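Local coordinates for protein arginine kinase (Cydia pomonella granulosis virus, PDB 6VVG) that binds adenosine monophosphate in its nucleotide pocket and probably acts as an ATP-dependent protein serine/threonine kinase, at residues A[178-183]-A[226-231]; A[62-67]-A[89-94]; A[124-129]-A[266-271]. All blocks are in the same frame, centred on the assembly; numbering follows the deposited sequence.

From the N terminus, interaction 2 closes first. It brings helix 59-66 against strand 87-92 within the N-lobe, and the 21 residues it spans include strand 76-82. Interaction 3 opens on helix 115-133 and closes on helix 268-272 after 136 intervening residues, tying an early C-lobe helix to the last one. Interaction 1 falls within that span and joins the end of the activation segment to the start of helix 228-235; nothing crosses. Interactions 1 and 2 lie on opposite sides of the chain's centre, with centres 29 Å apart. None of the three touches another, though nearest atoms are about 4 Å apart for interactions 2 and 3 and about 7 Å for 1 and 3.

Interaction 1 (A[178-183]-A[226-231]); sequences VYFSPE and IEPKDM
Ile226 opens the second segment by turning toward Val178: its CG2 branch lies 4.4 Å from Val178 CG1, a loose apolar touch. Glu227 stays off the interface, but its N donates to Asp230 OD2 at 3.1 Å (141°), a bond that spans the first turn of the weakly bonded helix starting at about Pro228. The carboxylate is met on its anti side, 15° out of its plane. The Pro228 ring lies alongside the Phe180 side chain, both pointing the same way. Pro228 CG is 3.9 Å from Phe180 CE2 and 4.1 Å from Phe180 CD2, at an oblique angle to the ring plane. Met231 ends the segment with a tightly curled chain, all three torsions near -60°. This curl puts its SD 4.3 Å from Val178 CG1 and its CE 4.2 Å from Val178 CA, so sulfur and methyl both lie against Val178. Every contact between the segments is therefore apolar. Residues 181-183 form the Ser-Pro-Glu version of the kinase APE motif; Glu183 makes the salt bridge to Arg264 expected of it. Phe180 O bonds Tyr235 OH on helix 228-235, so side chains of that helix meet both side chains (Val178, Phe180) and a backbone carbonyl (Phe180 O) of the end of the activation segment, while helix 192-208 packs against Ser181 and Pro182.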
loop_
_atom_site.group_PDB
_atom_site.type_symbol
_atom_site.label_atom_id
_atom_site.label_comp_id
_atom_site.label_asym_id
_atom_site.label_seq_id
_atom_site.Cartn_x
_atom_site.Cartn_y
_atom_site.Cartn_z
ATOM N N VAL A 178 10.830 -4.361 -21.777
ATOM C CA VAL A 178 11.858 -5.363 -22.038
ATOM C C VAL A 178 12.259 -6.093 -20.762
ATOM O O VAL A 178 13.088 -7.011 -20.797
ATOM C CB VAL A 178 13.095 -4.740 -22.710
ATOM C CG1 VAL A 178 12.765 -4.275 -24.127
ATOM C CG2 VAL A 178 13.638 -3.581 -21.879
ATOM N N TYR A 179 11.686 -5.695 -19.631
ATOM C CA TYR A 179 11.849 -6.432 -18.386
ATOM C C TYR A 179 10.598 -7.216 -18.011
ATOM O O TYR A 179 10.564 -7.824 -16.935
ATOM C CB TYR A 179 12.227 -5.480 -17.242
ATOM C CG TYR A 179 13.667 -4.996 -17.258
ATOM C CD1 TYR A 179 14.028 -3.856 -17.963
ATOM C CD2 TYR A 179 14.659 -5.671 -16.555
ATOM C CE1 TYR A 179 15.337 -3.403 -17.978
ATOM C CE2 TYR A 179 15.973 -5.229 -16.567
ATOM C CZ TYR A 179 16.305 -4.092 -17.279
ATOM O OH TYR A 179 17.607 -3.645 -17.292
ATOM N N PHE A 180 9.575 -7.223 -18.867
ATOM C CA PHE A 180 8.316 -7.882 -18.541
ATOM C C PHE A 180 8.480 -9.398 -18.545
ATOM O O PHE A 180 8.980 -9.971 -19.516
ATOM C CB PHE A 180 7.226 -7.507 -19.549
ATOM C CG PHE A 180 6.629 -6.140 -19.361
ATOM C CD1 PHE A 180 7.202 -5.210 -18.517
ATOM C CD2 PHE A 180 5.485 -5.787 -20.062
ATOM C CE1 PHE A 180 6.641 -3.952 -18.366
ATOM C CE2 PHE A 180 4.922 -4.533 -19.915
ATOM C CZ PHE A 180 5.502 -3.614 -19.067
ATOM N N SER A 181 8.019 -10.054 -17.480
ATOM C CA SER A 181 7.982 -11.508 -17.448
ATOM C C SER A 181 6.874 -12.036 -18.354
ATOM O O SER A 181 5.941 -11.306 -18.700
ATOM C CB SER A 181 7.751 -12.002 -16.025
ATOM O OG SER A 181 6.401 -11.798 -15.635
ATOM N N PRO A 182 6.949 -13.313 -18.750
ATOM C CA PRO A 182 5.834 -13.889 -19.528
ATOM C C PRO A 182 4.490 -13.666 -18.856
ATOM O O PRO A 182 3.489 -13.387 -19.528
ATOM C CB PRO A 182 6.190 -15.382 -19.610
ATOM C CG PRO A 182 7.695 -15.422 -19.459
ATOM C CD PRO A 182 8.024 -14.293 -18.495
ATOM N N GLU A 183 4.454 -13.764 -17.527
ATOM C CA GLU A 183 3.198 -13.638 -16.797
ATOM C C GLU A 183 2.674 -12.208 -16.834
ATOM O O GLU A 183 1.462 -11.991 -16.957
ATOM C CB GLU A 183 3.397 -14.104 -15.355
ATOM C CG GLU A 183 3.656 -15.604 -15.201
ATOM C CD GLU A 183 5.000 -16.039 -15.759
ATOM O OE1 GLU A 183 5.979 -15.272 -15.630
ATOM O OE2 GLU A 183 5.077 -17.146 -16.334
ATOM N N ILE A 226 8.520 -1.418 -29.436
ATOM C CA ILE A 226 8.453 -2.779 -28.919
ATOM C C ILE A 226 7.273 -2.902 -27.966
ATOM O O ILE A 226 7.093 -2.076 -27.061
ATOM C CB ILE A 226 9.772 -3.160 -28.233
ATOM C CG1 ILE A 226 9.850 -4.674 -28.036
ATOM C CG2 ILE A 226 9.901 -2.461 -26.887
ATOM C CD1 ILE A 226 9.977 -5.464 -29.321
ATOM N N GLU A 227 6.462 -3.936 -28.166
ATOM C CA GLU A 227 5.250 -4.124 -27.392
ATOM C C GLU A 227 5.325 -5.409 -26.578
ATOM O O GLU A 227 6.050 -6.341 -26.942
ATOM C CB GLU A 227 4.019 -4.177 -28.304
ATOM C CG GLU A 227 3.713 -2.864 -29.011
ATOM C CD GLU A 227 3.356 -1.742 -28.049
ATOM O OE1 GLU A 227 3.321 -1.986 -26.824
ATOM O OE2 GLU A 227 3.103 -0.612 -28.518
ATOM N N PRO A 228 4.583 -5.483 -25.470
ATOM C CA PRO A 228 4.666 -6.690 -24.623
ATOM C C PRO A 228 4.579 -8.009 -25.385
ATOM O O PRO A 228 5.362 -8.932 -25.114
ATOM C CB PRO A 228 3.480 -6.501 -23.662
ATOM C CG PRO A 228 3.416 -4.991 -23.468
ATOM C CD PRO A 228 3.750 -4.424 -24.856
ATOM N N LYS A 229 3.624 -8.142 -26.306
ATOM C CA LYS A 229 3.455 -9.405 -27.011
ATOM C C LYS A 229 4.595 -9.676 -27.984
ATOM O O LYS A 229 4.817 -10.834 -28.349
ATOM C CB LYS A 229 2.110 -9.415 -27.739
ATOM C CG LYS A 229 0.919 -9.661 -26.820
ATOM C CD LYS A 229 0.932 -11.077 -26.261
ATOM C CE LYS A 229 -0.081 -11.245 -25.130
ATOM N NZ LYS A 229 -1.496 -11.220 -25.619
ATOM N N ASP A 230 5.324 -8.640 -28.405
ATOM C CA ASP A 230 6.515 -8.852 -29.220
ATOM C C ASP A 230 7.633 -9.528 -28.439
ATOM O O ASP A 230 8.547 -10.096 -29.048
ATOM C CB ASP A 230 7.024 -7.521 -29.777
ATOM C CG ASP A 230 6.043 -6.869 -30.728
ATOM O OD1 ASP A 230 5.480 -7.580 -31.584
ATOM O OD2 ASP A 230 5.841 -5.640 -30.620
ATOM N N MET A 231 7.592 -9.470 -27.106
ATOM C CA MET A 231 8.638 -10.106 -26.315
ATOM C C MET A 231 8.498 -11.622 -26.317
ATOM O O MET A 231 9.504 -12.335 -26.221
ATOM C CB MET A 231 8.606 -9.591 -24.875
ATOM C CG MET A 231 8.894 -8.109 -24.708
ATOM S SD MET A 231 10.417 -7.558 -25.496
ATOM C CE MET A 231 11.636 -8.615 -24.715
#

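Interaction 2 (A[62-67]-A[89-94]). With AMP (adenosine monophosphate), chain C.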
loop_
_atom_site.group_PDB
_atom_site.type_symbol
_atom_site.label_atom_id
_atom_site.label_comp_id
_atom_site.label_asym_id
_atom_site.label_seq_id
_atom_site.Cartn_x
_atom_site.Cartn_y
_atom_site.Cartn_z
ATOM N N ASP A 62 4.719 3.697 1.135
ATOM C CA ASP A 62 4.802 2.521 1.997
ATOM C C ASP A 62 6.157 1.836 1.882
ATOM O O ASP A 62 6.727 1.397 2.890
ATOM C CB ASP A 62 3.690 1.530 1.653
ATOM C CG ASP A 62 2.310 2.142 1.754
ATOM O OD1 ASP A 62 2.044 3.117 1.026
ATOM O OD2 ASP A 62 1.493 1.645 2.560
ATOM N N VAL A 63 6.677 1.705 0.661
ATOM C CA VAL A 63 7.932 0.982 0.472
ATOM C C VAL A 63 9.049 1.652 1.263
ATOM O O VAL A 63 9.829 0.986 1.952
ATOM C CB VAL A 63 8.278 0.876 -1.023
ATOM C CG1 VAL A 63 9.661 0.263 -1.194
ATOM C CG2 VAL A 63 7.225 0.049 -1.749
ATOM N N HIS A 64 9.141 2.980 1.176
ATOM C CA HIS A 64 10.137 3.697 1.969
ATOM C C HIS A 64 9.981 3.371 3.448
ATOM O O HIS A 64 10.948 3.002 4.124
ATOM C CB HIS A 64 10.012 5.207 1.755
ATOM C CG HIS A 64 10.441 5.675 0.401
ATOM N ND1 HIS A 64 11.760 5.902 0.075
ATOM C CD2 HIS A 64 9.722 5.979 -0.704
ATOM C CE1 HIS A 64 11.835 6.315 -1.178
ATOM N NE2 HIS A 64 10.613 6.369 -1.673
ATOM N N ILE A 65 8.758 3.509 3.966
ATOM C CA ILE A 65 8.520 3.314 5.394
ATOM C C ILE A 65 8.767 1.863 5.781
ATOM O O ILE A 65 9.506 1.572 6.730
ATOM C CB ILE A 65 7.089 3.747 5.762
ATOM C CG1 ILE A 65 6.869 5.227 5.451
ATOM C CG2 ILE A 65 6.811 3.445 7.232
ATOM C CD1 ILE A 65 7.891 6.152 6.058
ATOM N N LEU A 66 8.136 0.930 5.065
ATOM C CA LEU A 66 8.257 -0.478 5.424
ATOM C C LEU A 66 9.715 -0.919 5.448
ATOM O O LEU A 66 10.110 -1.727 6.294
ATOM C CB LEU A 66 7.459 -1.334 4.445
ATOM C CG LEU A 66 5.937 -1.282 4.573
ATOM C CD1 LEU A 66 5.279 -2.052 3.429
ATOM C CD2 LEU A 66 5.496 -1.829 5.918
ATOM N N MET A 67 10.531 -0.394 4.534
ATOM C CA MET A 67 11.926 -0.797 4.407
ATOM C C MET A 67 12.880 0.194 5.064
ATOM O O MET A 67 14.072 0.211 4.736
ATOM C CB MET A 67 12.281 -0.974 2.931
ATOM C CG MET A 67 11.280 -1.807 2.141
ATOM S SD MET A 67 10.848 -3.353 2.964
ATOM C CE MET A 67 12.450 -4.151 3.044
ATOM N N LEU A 89 9.038 14.247 -2.153
ATOM C CA LEU A 89 9.711 13.221 -1.368
ATOM C C LEU A 89 11.161 13.646 -1.179
ATOM O O LEU A 89 11.897 13.788 -2.159
ATOM C CB LEU A 89 9.645 11.853 -2.047
ATOM C CG LEU A 89 8.320 11.097 -2.094
ATOM C CD1 LEU A 89 7.392 11.741 -3.097
ATOM C CD2 LEU A 89 8.572 9.635 -2.439
ATOM N N ILE A 90 11.569 13.853 0.070
ATOM C CA ILE A 90 12.947 14.212 0.399
ATOM C C ILE A 90 13.605 12.984 1.011
ATOM O O ILE A 90 13.222 12.542 2.103
ATOM C CB ILE A 90 13.023 15.419 1.343
ATOM C CG1 ILE A 90 12.363 16.633 0.686
ATOM C CG2 ILE A 90 14.472 15.720 1.694
ATOM C CD1 ILE A 90 12.304 17.861 1.571
ATOM N N MET A 91 14.598 12.440 0.312
ATOM C CA MET A 91 15.221 11.172 0.654
ATOM C C MET A 91 16.735 11.336 0.685
ATOM O O MET A 91 17.285 12.352 0.249
ATOM C CB MET A 91 14.836 10.082 -0.358
ATOM C CG MET A 91 15.281 10.396 -1.788
ATOM S SD MET A 91 14.746 9.165 -2.992
ATOM C CE MET A 91 12.978 9.154 -2.708
ATOM N N ASP A 92 17.409 10.319 1.211
ATOM C CA ASP A 92 18.863 10.329 1.232
ATOM C C ASP A 92 19.419 10.309 -0.188
ATOM O O ASP A 92 18.808 9.760 -1.109
ATOM C CB ASP A 92 19.401 9.115 1.994
ATOM C CG ASP A 92 19.416 9.313 3.495
ATOM O OD1 ASP A 92 19.491 10.470 3.955
ATOM O OD2 ASP A 92 19.363 8.297 4.218
ATOM N N TYR A 93 20.590 10.925 -0.359
ATOM C CA TYR A 93 21.454 10.679 -1.509
ATOM C C TYR A 93 22.404 9.553 -1.119
ATOM O O TYR A 93 23.176 9.701 -0.168
ATOM C CB TYR A 93 22.232 11.939 -1.895
ATOM C CG TYR A 93 23.078 11.789 -3.145
ATOM C CD1 TYR A 93 24.226 11.007 -3.142
ATOM C CD2 TYR A 93 22.726 12.428 -4.328
ATOM C CE1 TYR A 93 24.996 10.861 -4.280
ATOM C CE2 TYR A 93 23.494 12.291 -5.471
ATOM C CZ TYR A 93 24.627 11.506 -5.440
ATOM O OH TYR A 93 25.398 11.364 -6.572
ATOM N N VAL A 94 22.344 8.427 -1.832
ATOM C CA VAL A 94 23.115 7.252 -1.457
ATOM C C VAL A 94 24.271 6.974 -2.412
ATOM O O VAL A 94 25.302 6.451 -1.971
ATOM C CB VAL A 94 22.208 6.010 -1.331
ATOM C CG1 VAL A 94 21.198 6.194 -0.201
ATOM C CG2 VAL A 94 21.506 5.729 -2.650
HETATM P P AMP C . 14.583 7.805 -9.785
HETATM O O1P AMP C . 14.243 7.172 -11.116
HETATM O O2P AMP C . 15.526 6.877 -9.058
HETATM O O3P AMP C . 13.289 8.172 -9.100
HETATM O "O5'" AMP C . 15.371 9.168 -10.028
HETATM C "C5'" AMP C . 16.042 9.416 -11.254
HETATM C "C4'" AMP C . 17.538 9.264 -11.118
HETATM O "O4'" AMP C . 18.029 10.108 -10.039
HETATM C "C3'" AMP C . 18.045 7.878 -10.750
HETATM O "O3'" AMP C . 18.081 6.989 -11.853
HETATM C "C2'" AMP C . 19.416 8.191 -10.170
HETATM O "O2'" AMP C . 20.342 8.499 -11.202
HETATM C "C1'" AMP C . 19.109 9.467 -9.387
HETATM N N9 AMP C . 18.695 9.154 -8.007
HETATM C C8 AMP C . 17.450 8.811 -7.665
HETATM N N7 AMP C . 17.432 8.584 -6.351
HETATM C C5 AMP C . 18.671 8.784 -5.881
HETATM C C6 AMP C . 19.191 8.686 -4.612
HETATM N N6 AMP C . 18.601 8.338 -3.335
HETATM N N1 AMP C . 20.473 8.938 -4.397
HETATM C C2 AMP C . 21.269 9.293 -5.434
HETATM N N3 AMP C . 20.762 9.390 -6.686
HETATM C C4 AMP C . 19.457 9.132 -6.903
#
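His64 meets two side chains of strand 87-92 with one end of its imidazole. Its CE1 is 3.4 Å from Met91 CE, and its NE2 is 3.9 Å from Leu89 CD2; both partners cross it at about a right angle and oblique to the ring. Bent at its terminal torsion (chi3 55°), Met91 turns its methyl to the histidine, while its SD lies 4.0 Å from AMP N6. The next residues grip the adenine: Val94 N donates to AMP N1 at 3.2 Å, nearly straight at 164°, and AMP N6 gives a weak, bent bond (2.6 Å) to Asp92 O. AMP C2 comes over one face of the Tyr93 ring, 3.6 Å above the plane near its centre, with base and ring well away from parallel. Further out, the bond from His64 ND1 to Ile74 O fixes the imidazole's rotation, and Tyr161 and Leu76 pack on it. Asp62 and Ile65, on the same helix, pack on Ser58 of the second subunit. Strand and linker match the hinge region of a kinase ATP site, with Met91 at the gatekeeper position, judging by Asp92 O and Val94 N meeting the adenine; His64, Tyr161 and Leu76 probably correspond to members of the regulatory spine.

Interaction 3 (A[124-129]-A[266-271]); sequences TLVTAL and STYDEI
Within the C-lobe of the kinase fold, helix 115-133 (the αE position) packs against the start of the final helix, 268-272 (αI), through Val126 set against both Tyr268 and Ile271. The backbones approach most closely at Val126 and Tyr268, and the two Val126 methyls have different closest partners: CG1 the Tyr268 ring, CG2 Ile271 CG2, which CG1 also approaches. With Val126 CG1 anti to the backbone N (chi1 169°), that branch comes obliquely to the Tyr268 ring, 3.7 Å from CD1. Val126 CG2 meets Ile271 CG2 at 3.6 Å. Tyr268 points its first bond across the interface rather than into it, but chi1 of 167° swings the ring over to helix 115-133. Its phenol end arrives beside Thr127, where one water joins the two hydroxyls: it lies 2.6 Å from Tyr268 OH, in the plane of the ring, and 2.6 Å from Thr127 OG1. Thr127 OG1 also bonds Ile123 O one turn back. The start of the second helix is braced separately. Thr267 is its N-cap, OG1 accepting from Glu270 N at 3.2 Å (159°). Glu270 folds back so that its OE1 receives Ser266 N at 3.0 Å and Thr267 OG1 at 2.9 Å, the two donors coming from opposite faces of the carboxylate. Beyond the pair, Ile271 also packs on Trp196 of helix 192-208 and on Phe252 and Met256 of helix 247-256. The direct contact is thus purely apolar, its close methyl and ring distances marking snug packing around Val126. Directional bonding appears at the solvent-facing Thr127 side, through a water, and within residues 266-270, where the N-cap bond of Thr267 and the two bonds to Glu270 OE1 hold the helix start from which Tyr268 and Ile271 project.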
loop_
_atom_site.group_PDB
_atom_site.type_symbol
_atom_site.label_atom_id
_atom_site.label_comp_id
_atom_site.label_asym_id
_atom_site.label_seq_id
_atom_site.Cartn_x
_atom_site.Cartn_y
_atom_site.Cartn_z
ATOM N N THR A 124 22.508 -9.773 -2.599
ATOM C CA THR A 124 21.928 -8.625 -1.913
ATOM C C THR A 124 20.573 -8.261 -2.505
ATOM O O THR A 124 19.602 -8.036 -1.775
ATOM C CB THR A 124 22.888 -7.436 -1.997
ATOM O OG1 THR A 124 24.160 -7.809 -1.455
ATOM C CG2 THR A 124 22.339 -6.239 -1.233
ATOM N N LEU A 125 20.492 -8.193 -3.836
ATOM C CA LEU A 125 19.242 -7.816 -4.487
ATOM C C LEU A 125 18.128 -8.798 -4.148
ATOM O O LEU A 125 17.009 -8.395 -3.810
ATOM C CB LEU A 125 19.448 -7.743 -5.998
ATOM C CG LEU A 125 18.218 -7.473 -6.864
ATOM C CD1 LEU A 125 17.594 -6.145 -6.492
ATOM C CD2 LEU A 125 18.602 -7.511 -8.336
ATOM N N VAL A 126 18.416 -10.097 -4.248
ATOM C CA VAL A 126 17.408 -11.114 -3.959
ATOM C C VAL A 126 16.955 -11.010 -2.509
ATOM O O VAL A 126 15.756 -11.057 -2.207
ATOM C CB VAL A 126 17.963 -12.515 -4.279
ATOM C CG1 VAL A 126 17.042 -13.598 -3.733
ATOM C CG2 VAL A 126 18.170 -12.668 -5.784
ATOM N N THR A 127 17.912 -10.865 -1.591
ATOM C CA THR A 127 17.580 -10.755 -0.176
ATOM C C THR A 127 16.743 -9.514 0.097
ATOM O O THR A 127 15.763 -9.570 0.849
ATOM C CB THR A 127 18.861 -10.728 0.656
ATOM O OG1 THR A 127 19.535 -11.986 0.540
ATOM C CG2 THR A 127 18.554 -10.441 2.117
ATOM N N ALA A 128 17.117 -8.382 -0.503
ATOM C CA ALA A 128 16.385 -7.142 -0.279
ATOM C C ALA A 128 14.966 -7.242 -0.823
ATOM O O ALA A 128 14.001 -6.876 -0.144
ATOM C CB ALA A 128 17.127 -5.974 -0.924
ATOM N N LEU A 129 14.820 -7.728 -2.057
ATOM C CA LEU A 129 13.486 -7.853 -2.634
ATOM C C LEU A 129 12.635 -8.836 -1.837
ATOM O O LEU A 129 11.430 -8.622 -1.661
ATOM C CB LEU A 129 13.580 -8.282 -4.095
ATOM C CG LEU A 129 14.026 -7.191 -5.073
ATOM C CD1 LEU A 129 14.248 -7.765 -6.469
ATOM C CD2 LEU A 129 13.016 -6.052 -5.122
ATOM N N SER A 266 11.485 -19.152 -9.769
ATOM C CA SER A 266 10.449 -18.131 -9.683
ATOM C C SER A 266 10.101 -17.767 -8.247
ATOM O O SER A 266 9.149 -17.008 -8.023
ATOM C CB SER A 266 9.189 -18.598 -10.414
ATOM O OG SER A 266 8.703 -19.804 -9.850
ATOM N N THR A 267 10.841 -18.289 -7.275
ATOM C CA THR A 267 10.600 -18.015 -5.870
ATOM C C THR A 267 11.915 -17.652 -5.195
ATOM O O THR A 267 12.998 -17.965 -5.693
ATOM C CB THR A 267 9.980 -19.221 -5.151
ATOM O OG1 THR A 267 10.917 -20.305 -5.153
ATOM C CG2 THR A 267 8.696 -19.659 -5.835
ATOM N N TYR A 268 11.805 -16.995 -4.038
ATOM C CA TYR A 268 12.996 -16.662 -3.261
ATOM C C TYR A 268 13.824 -17.906 -2.962
ATOM O O TYR A 268 15.040 -17.926 -3.182
ATOM C CB TYR A 268 12.599 -15.977 -1.953
ATOM C CG TYR A 268 13.732 -15.879 -0.951
ATOM C CD1 TYR A 268 14.785 -15.001 -1.153
ATOM C CD2 TYR A 268 13.753 -16.670 0.193
ATOM C CE1 TYR A 268 15.823 -14.900 -0.246
ATOM C CE2 TYR A 268 14.792 -16.579 1.107
ATOM C CZ TYR A 268 15.823 -15.692 0.880
ATOM O OH TYR A 268 16.858 -15.597 1.786
ATOM N N ASP A 269 13.175 -18.956 -2.453
ATOM C CA ASP A 269 13.909 -20.137 -2.009
ATOM C C ASP A 269 14.626 -20.812 -3.171
ATOM O O ASP A 269 15.763 -21.279 -3.024
ATOM C CB ASP A 269 12.958 -21.115 -1.321
ATOM C CG ASP A 269 12.636 -20.710 0.106
ATOM O OD1 ASP A 269 13.561 -20.719 0.944
ATOM O OD2 ASP A 269 11.466 -20.380 0.391
ATOM N N GLU A 270 13.978 -20.877 -4.334
ATOM C CA GLU A 270 14.634 -21.443 -5.508
ATOM C C GLU A 270 15.867 -20.632 -5.878
ATOM O O GLU A 270 16.945 -21.188 -6.117
ATOM C CB GLU A 270 13.659 -21.492 -6.683
ATOM C CG GLU A 270 12.685 -22.649 -6.653
ATOM C CD GLU A 270 11.604 -22.516 -7.705
ATOM O OE1 GLU A 270 11.020 -21.417 -7.828
ATOM O OE2 GLU A 270 11.336 -23.510 -8.410
ATOM N N ILE A 271 15.724 -19.307 -5.926
ATOM C CA ILE A 271 16.832 -18.452 -6.345
ATOM C C ILE A 271 17.995 -18.575 -5.370
ATOM O O ILE A 271 19.137 -18.839 -5.765
ATOM C CB ILE A 271 16.361 -16.992 -6.468
ATOM C CG1 ILE A 271 15.271 -16.867 -7.534
ATOM C CG2 ILE A 271 17.535 -16.074 -6.783
ATOM C CD1 ILE A 271 14.501 -15.559 -7.466
HETATM O O HOH W 1 19.048 -14.288 1.714
#